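Local coordinates for protein exodeoxyribonuclease III (Neisseria meningitidis, PDB 2JC4) that probably acts as a metal-dependent 3'-5' DNA exonuclease of the AP endonuclease/ExoIII family in DNA repair, at residues 123-135 with 174-186. Numbering follows the deposited sequence.
Sequences WFAALTEFVRDEM and QWFQNLLDLGLTD
Leu-182, Leu-179 and Leu-184 meet Thr-128, Val-131 and Met-135 where helix 123-135 of the DNase I-like alpha/beta sandwich packs beside helix 174-180 and the turn after it. The two helical segments run parallel, 8° apart in direction, and their axes come within 10.0 Å at closest approach. Both pack on the same mixed sheet: Leu-127 touches strand 99-105, Val-131 strand 141-144 and Leu-179 strand 217-221.

The packing is mainly apolar. Leu-182 splits its two branches. Leu-182 CD1 meets Val-131 CG1 at 3.7 Å and lies against the Thr-128 carbonyl oxygen. Leu-182 CD2 touches Thr-128 CG2. Leu-182 CD2 is also 3.7 Å from Arg-132 NE, and the arginine chain crosses the leucine at about a right angle. Leu-179 sends CD2 to Thr-128, while Leu-179 CD1 sits at the edge of the Phe-124 ring, near the ring plane, 4.2 Å from Phe-124 CE2. The ring also borders Trp-175 CB, and Trp-123 CZ3 covers one of its faces. The Phe-124 side chain lies near those of Asn-148, a predicted metal ligand, and Asp-146, a predicted proton donor/acceptor. This end of the helix pair is thus probably close to the catalytic region.

The polar link is a water. It donates to Thr-128 OG1 and, at 2.6 Å, to Trp-175 O. With chi1 at -53°, Thr-128 OG1 lies beside its backbone N and donates to Phe-124 O, one turn earlier, at 2.7 Å. That oxygen also accepts from Thr-128 N, on the opposite face of its carbonyl plane.

Met-135 closes the other end over the turn at Gly-183, which has positive phi. Met-135 SD lies 3.7 Å from Leu-182 CB and also touches Leu-184 CG. Val-131 CG1 approaches Leu-184 CD1. A bend at chi3 (71°) turns Met-135 CE toward Leu-184 CD2 and the backbone, 3.4 Å from Gly-183 O.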
loop_
_atom_site.group_PDB
_atom_site.type_symbol
_atom_site.label_atom_id
_atom_site.label_comp_id
_atom_site.label_asym_id
_atom_site.label_seq_id
_atom_site.Cartn_x
_atom_site.Cartn_y
_atom_site.Cartn_z
ATOM N N TRP A 123 -2.508 5.853 -15.169
ATOM C CA TRP A 123 -3.112 5.611 -13.863
ATOM C C TRP A 123 -2.346 6.439 -12.798
ATOM O O TRP A 123 -2.943 7.124 -11.962
ATOM C CB TRP A 123 -3.117 4.096 -13.560
ATOM C CG TRP A 123 -3.854 3.744 -12.311
ATOM C CD1 TRP A 123 -5.178 3.380 -12.197
ATOM C CD2 TRP A 123 -3.326 3.757 -10.998
ATOM N NE1 TRP A 123 -5.490 3.145 -10.872
ATOM C CE2 TRP A 123 -4.373 3.400 -10.119
ATOM C CE3 TRP A 123 -2.078 4.074 -10.464
ATOM C CZ2 TRP A 123 -4.198 3.336 -8.744
ATOM C CZ3 TRP A 123 -1.910 3.994 -9.087
ATOM C CH2 TRP A 123 -2.959 3.618 -8.256
ATOM N N PHE A 124 -1.017 6.389 -12.825
ATOM C CA PHE A 124 -0.252 7.232 -11.889
ATOM C C PHE A 124 -0.489 8.744 -12.056
ATOM O O PHE A 124 -0.490 9.506 -11.056
ATOM C CB PHE A 124 1.237 6.887 -11.952
ATOM C CG PHE A 124 1.642 5.818 -10.963
ATOM C CD1 PHE A 124 1.566 4.457 -11.301
ATOM C CD2 PHE A 124 2.062 6.175 -9.687
ATOM C CE1 PHE A 124 1.915 3.457 -10.407
ATOM C CE2 PHE A 124 2.423 5.171 -8.755
ATOM C CZ PHE A 124 2.368 3.820 -9.113
ATOM N N ALA A 125 -0.667 9.180 -13.308
ATOM C CA ALA A 125 -0.957 10.585 -13.598
ATOM C C ALA A 125 -2.278 10.932 -12.937
ATOM O O ALA A 125 -2.432 12.016 -12.342
ATOM C CB ALA A 125 -1.069 10.804 -15.103
ATOM N N ALA A 126 -3.248 10.027 -13.065
ATOM C CA ALA A 126 -4.571 10.259 -12.465
ATOM C C ALA A 126 -4.479 10.246 -10.928
ATOM O O ALA A 126 -5.138 11.030 -10.244
ATOM C CB ALA A 126 -5.595 9.243 -12.964
ATOM N N LEU A 127 -3.661 9.360 -10.383
ATOM C CA LEU A 127 -3.502 9.329 -8.938
ATOM C C LEU A 127 -2.904 10.642 -8.421
ATOM O O LEU A 127 -3.348 11.174 -7.414
ATOM C CB LEU A 127 -2.601 8.150 -8.538
ATOM C CG LEU A 127 -2.293 8.039 -7.049
ATOM C CD1 LEU A 127 -3.608 7.755 -6.243
ATOM C CD2 LEU A 127 -1.256 6.969 -6.794
ATOM N N THR A 128 -1.872 11.125 -9.099
ATOM C CA THR A 128 -1.189 12.362 -8.700
ATOM C C THR A 128 -2.194 13.523 -8.583
ATOM O O THR A 128 -2.171 14.305 -7.620
ATOM C CB THR A 128 -0.053 12.693 -9.710
ATOM O OG1 THR A 128 0.785 11.538 -9.826
ATOM C CG2 THR A 128 0.808 13.807 -9.184
ATOM N N GLU A 129 -3.086 13.601 -9.555
ATOM C CA GLU A 129 -4.107 14.661 -9.592
ATOM C C GLU A 129 -5.060 14.553 -8.390
ATOM O O GLU A 129 -5.391 15.536 -7.722
ATOM C CB GLU A 129 -4.871 14.572 -10.927
ATOM C CG GLU A 129 -5.163 15.912 -11.522
ATOM C CD GLU A 129 -6.105 15.806 -12.708
ATOM O OE1 GLU A 129 -7.327 16.003 -12.512
ATOM O OE2 GLU A 129 -5.618 15.485 -13.809
ATOM N N PHE A 130 -5.500 13.352 -8.097
ATOM C CA PHE A 130 -6.422 13.157 -6.989
ATOM C C PHE A 130 -5.745 13.497 -5.670
ATOM O O PHE A 130 -6.315 14.219 -4.834
ATOM C CB PHE A 130 -6.864 11.698 -6.960
ATOM C CG PHE A 130 -7.683 11.327 -5.760
ATOM C CD1 PHE A 130 -8.931 11.920 -5.537
ATOM C CD2 PHE A 130 -7.244 10.333 -4.893
ATOM C CE1 PHE A 130 -9.719 11.560 -4.447
ATOM C CE2 PHE A 130 -8.031 9.966 -3.771
ATOM C CZ PHE A 130 -9.280 10.560 -3.575
ATOM N N VAL A 131 -4.546 12.946 -5.477
ATOM C CA VAL A 131 -3.782 13.171 -4.224
ATOM C C VAL A 131 -3.496 14.677 -4.050
ATOM O O VAL A 131 -3.709 15.241 -2.960
ATOM C CB VAL A 131 -2.499 12.288 -4.108
ATOM C CG1 VAL A 131 -1.757 12.620 -2.789
ATOM C CG2 VAL A 131 -2.850 10.793 -4.107
ATOM N N ARG A 132 -3.045 15.342 -5.105
ATOM C CA ARG A 132 -2.790 16.798 -5.041
ATOM C C ARG A 132 -4.030 17.605 -4.502
ATOM O O ARG A 132 -3.920 18.522 -3.642
ATOM C CB ARG A 132 -2.450 17.300 -6.434
ATOM C CG ARG A 132 -2.061 18.832 -6.455
ATOM C CD ARG A 132 -1.819 19.356 -7.898
ATOM N NE ARG A 132 -0.658 18.730 -8.516
ATOM C CZ ARG A 132 -0.682 17.991 -9.629
ATOM N NH1 ARG A 132 -1.824 17.778 -10.288
ATOM N NH2 ARG A 132 0.458 17.471 -10.098
ATOM N N ASP A 133 -5.196 17.249 -5.023
ATOM C CA ASP A 133 -6.454 17.864 -4.646
ATOM C C ASP A 133 -6.813 17.541 -3.203
ATOM O O ASP A 133 -7.191 18.453 -2.418
ATOM C CB ASP A 133 -7.544 17.376 -5.609
ATOM C CG ASP A 133 -8.940 17.865 -5.245
ATOM O OD1 ASP A 133 -9.124 19.074 -5.025
ATOM O OD2 ASP A 133 -9.861 17.021 -5.188
ATOM N N GLU A 134 -6.669 16.266 -2.833
ATOM C CA GLU A 134 -6.974 15.823 -1.472
ATOM C C GLU A 134 -6.099 16.550 -0.456
ATOM O O GLU A 134 -6.582 16.955 0.605
ATOM C CB GLU A 134 -6.817 14.298 -1.334
ATOM C CG GLU A 134 -7.874 13.471 -2.051
ATOM C CD GLU A 134 -9.159 13.411 -1.264
ATOM O OE1 GLU A 134 -9.116 12.999 -0.099
ATOM O OE2 GLU A 134 -10.203 13.793 -1.800
ATOM N N MET A 135 -4.824 16.740 -0.794
ATOM C CA MET A 135 -3.903 17.440 0.102
ATOM C C MET A 135 -4.227 18.928 0.413
ATOM O O MET A 135 -3.796 19.441 1.437
ATOM C CB MET A 135 -2.482 17.325 -0.449
ATOM C CG MET A 135 -1.919 15.884 -0.318
ATOM S SD MET A 135 -0.294 15.807 -1.075
ATOM C CE MET A 135 0.601 16.769 0.165
ATOM N N GLN A 174 10.486 8.228 -11.533
ATOM C CA GLN A 174 9.941 9.577 -11.723
ATOM C C GLN A 174 8.473 9.706 -11.321
ATOM O O GLN A 174 8.099 10.717 -10.718
ATOM C CB GLN A 174 10.145 10.095 -13.144
ATOM C CG GLN A 174 9.846 11.640 -13.260
ATOM C CD GLN A 174 10.647 12.477 -12.249
ATOM O OE1 GLN A 174 11.892 12.494 -12.252
ATOM N NE2 GLN A 174 9.937 13.183 -11.387
ATOM N N TRP A 175 7.656 8.694 -11.619
ATOM C CA TRP A 175 6.252 8.706 -11.182
ATOM C C TRP A 175 6.143 8.702 -9.664
ATOM O O TRP A 175 5.315 9.424 -9.114
ATOM C CB TRP A 175 5.443 7.543 -11.773
ATOM C CG TRP A 175 5.525 7.496 -13.273
ATOM C CD1 TRP A 175 5.812 8.538 -14.126
ATOM C CD2 TRP A 175 5.328 6.336 -14.102
ATOM N NE1 TRP A 175 5.829 8.082 -15.430
ATOM C CE2 TRP A 175 5.538 6.735 -15.437
ATOM C CE3 TRP A 175 5.039 4.992 -13.833
ATOM C CZ2 TRP A 175 5.445 5.842 -16.503
ATOM C CZ3 TRP A 175 4.958 4.092 -14.898
ATOM C CH2 TRP A 175 5.152 4.531 -16.213
ATOM N N PHE A 176 7.006 7.950 -8.994
ATOM C CA PHE A 176 7.039 7.948 -7.546
ATOM C C PHE A 176 7.479 9.331 -7.037
ATOM O O PHE A 176 6.890 9.875 -6.090
ATOM C CB PHE A 176 7.951 6.823 -7.019
ATOM C CG PHE A 176 8.011 6.749 -5.503
ATOM C CD1 PHE A 176 6.959 6.171 -4.780
ATOM C CD2 PHE A 176 9.091 7.280 -4.805
ATOM C CE1 PHE A 176 7.003 6.105 -3.390
ATOM C CE2 PHE A 176 9.132 7.211 -3.402
ATOM C CZ PHE A 176 8.097 6.607 -2.713
ATOM N N GLN A 177 8.485 9.909 -7.687
ATOM C CA GLN A 177 8.948 11.257 -7.325
ATOM C C GLN A 177 7.829 12.283 -7.500
ATOM O O GLN A 177 7.702 13.207 -6.674
ATOM C CB GLN A 177 10.238 11.641 -8.089
ATOM C CG GLN A 177 10.927 12.960 -7.609
ATOM C CD GLN A 177 11.345 12.907 -6.153
ATOM O OE1 GLN A 177 12.051 11.984 -5.746
ATOM N NE2 GLN A 177 10.898 13.871 -5.356
ATOM N N ASN A 178 6.991 12.111 -8.522
ATOM C CA ASN A 178 5.883 13.054 -8.721
ATOM C C ASN A 178 4.903 13.111 -7.548
ATOM O O ASN A 178 4.270 14.139 -7.287
ATOM C CB ASN A 178 5.136 12.765 -10.015
ATOM C CG ASN A 178 6.003 12.937 -11.243
ATOM O OD1 ASN A 178 7.029 13.592 -11.187
ATOM N ND2 ASN A 178 5.572 12.362 -12.381
ATOM N N LEU A 179 4.747 11.997 -6.847
ATOM C CA LEU A 179 3.932 11.954 -5.628
ATOM C C LEU A 179 4.632 12.672 -4.460
ATOM O O LEU A 179 4.040 13.491 -3.799
ATOM C CB LEU A 179 3.609 10.493 -5.268
ATOM C CG LEU A 179 2.702 9.729 -6.238
ATOM C CD1 LEU A 179 2.649 8.235 -5.861
ATOM C CD2 LEU A 179 1.264 10.347 -6.316
ATOM N N LEU A 180 5.895 12.347 -4.203
ATOM C CA LEU A 180 6.678 13.081 -3.209
ATOM C C LEU A 180 6.645 14.615 -3.445
ATOM O O LEU A 180 6.525 15.383 -2.471
ATOM C CB LEU A 180 8.135 12.596 -3.205
ATOM C CG LEU A 180 8.374 11.114 -2.861
ATOM C CD1 LEU A 180 9.865 10.796 -2.874
ATOM C CD2 LEU A 180 7.720 10.706 -1.517
ATOM N N ASP A 181 6.786 15.024 -4.712
ATOM C CA ASP A 181 6.761 16.445 -5.157
ATOM C C ASP A 181 5.439 17.199 -4.849
ATOM O O ASP A 181 5.398 18.448 -4.795
ATOM C CB ASP A 181 7.031 16.514 -6.666
ATOM C CG ASP A 181 8.469 16.181 -7.024
ATOM O OD1 ASP A 181 9.317 16.079 -6.101
ATOM O OD2 ASP A 181 8.739 16.018 -8.249
ATOM N N LEU A 182 4.375 16.445 -4.567
ATOM C CA LEU A 182 3.145 17.062 -4.031
ATOM C C LEU A 182 3.329 17.688 -2.643
ATOM O O LEU A 182 2.510 18.531 -2.231
ATOM C CB LEU A 182 1.977 16.051 -3.977
ATOM C CG LEU A 182 1.650 15.369 -5.296
ATOM C CD1 LEU A 182 0.573 14.273 -5.119
ATOM C CD2 LEU A 182 1.271 16.372 -6.391
ATOM N N GLY A 183 4.380 17.266 -1.934
ATOM C CA GLY A 183 4.647 17.683 -0.561
ATOM C C GLY A 183 4.412 16.539 0.415
ATOM O O GLY A 183 3.752 16.704 1.458
ATOM N N LEU A 184 4.912 15.368 0.037
ATOM C CA LEU A 184 4.789 14.144 0.829
ATOM C C LEU A 184 6.180 13.588 1.042
ATOM O O LEU A 184 7.061 13.850 0.238
ATOM C CB LEU A 184 3.964 13.112 0.059
ATOM C CG LEU A 184 2.473 13.418 -0.089
ATOM C CD1 LEU A 184 1.919 12.346 -1.006
ATOM C CD2 LEU A 184 1.757 13.363 1.298
ATOM N N THR A 185 6.353 12.856 2.144
ATOM C CA THR A 185 7.622 12.291 2.596
ATOM C C THR A 185 7.517 10.763 2.569
ATOM O O THR A 185 6.536 10.208 3.079
ATOM C CB THR A 185 7.889 12.776 4.062
ATOM O OG1 THR A 185 8.243 14.166 4.038
ATOM C CG2 THR A 185 9.019 11.998 4.721
ATOM N N ASP A 186 8.500 10.089 1.947
ATOM C CA ASP A 186 8.615 8.614 2.010
ATOM C C ASP A 186 8.951 8.252 3.479
ATOM O O ASP A 186 10.120 8.302 3.872
ATOM C CB ASP A 186 9.758 8.174 1.032
ATOM C CG ASP A 186 10.025 6.656 1.007
ATOM O OD1 ASP A 186 9.511 5.913 1.867
ATOM O OD2 ASP A 186 10.800 6.222 0.106
HETATM O O HOH W 1 2.872 9.693 -10.077
#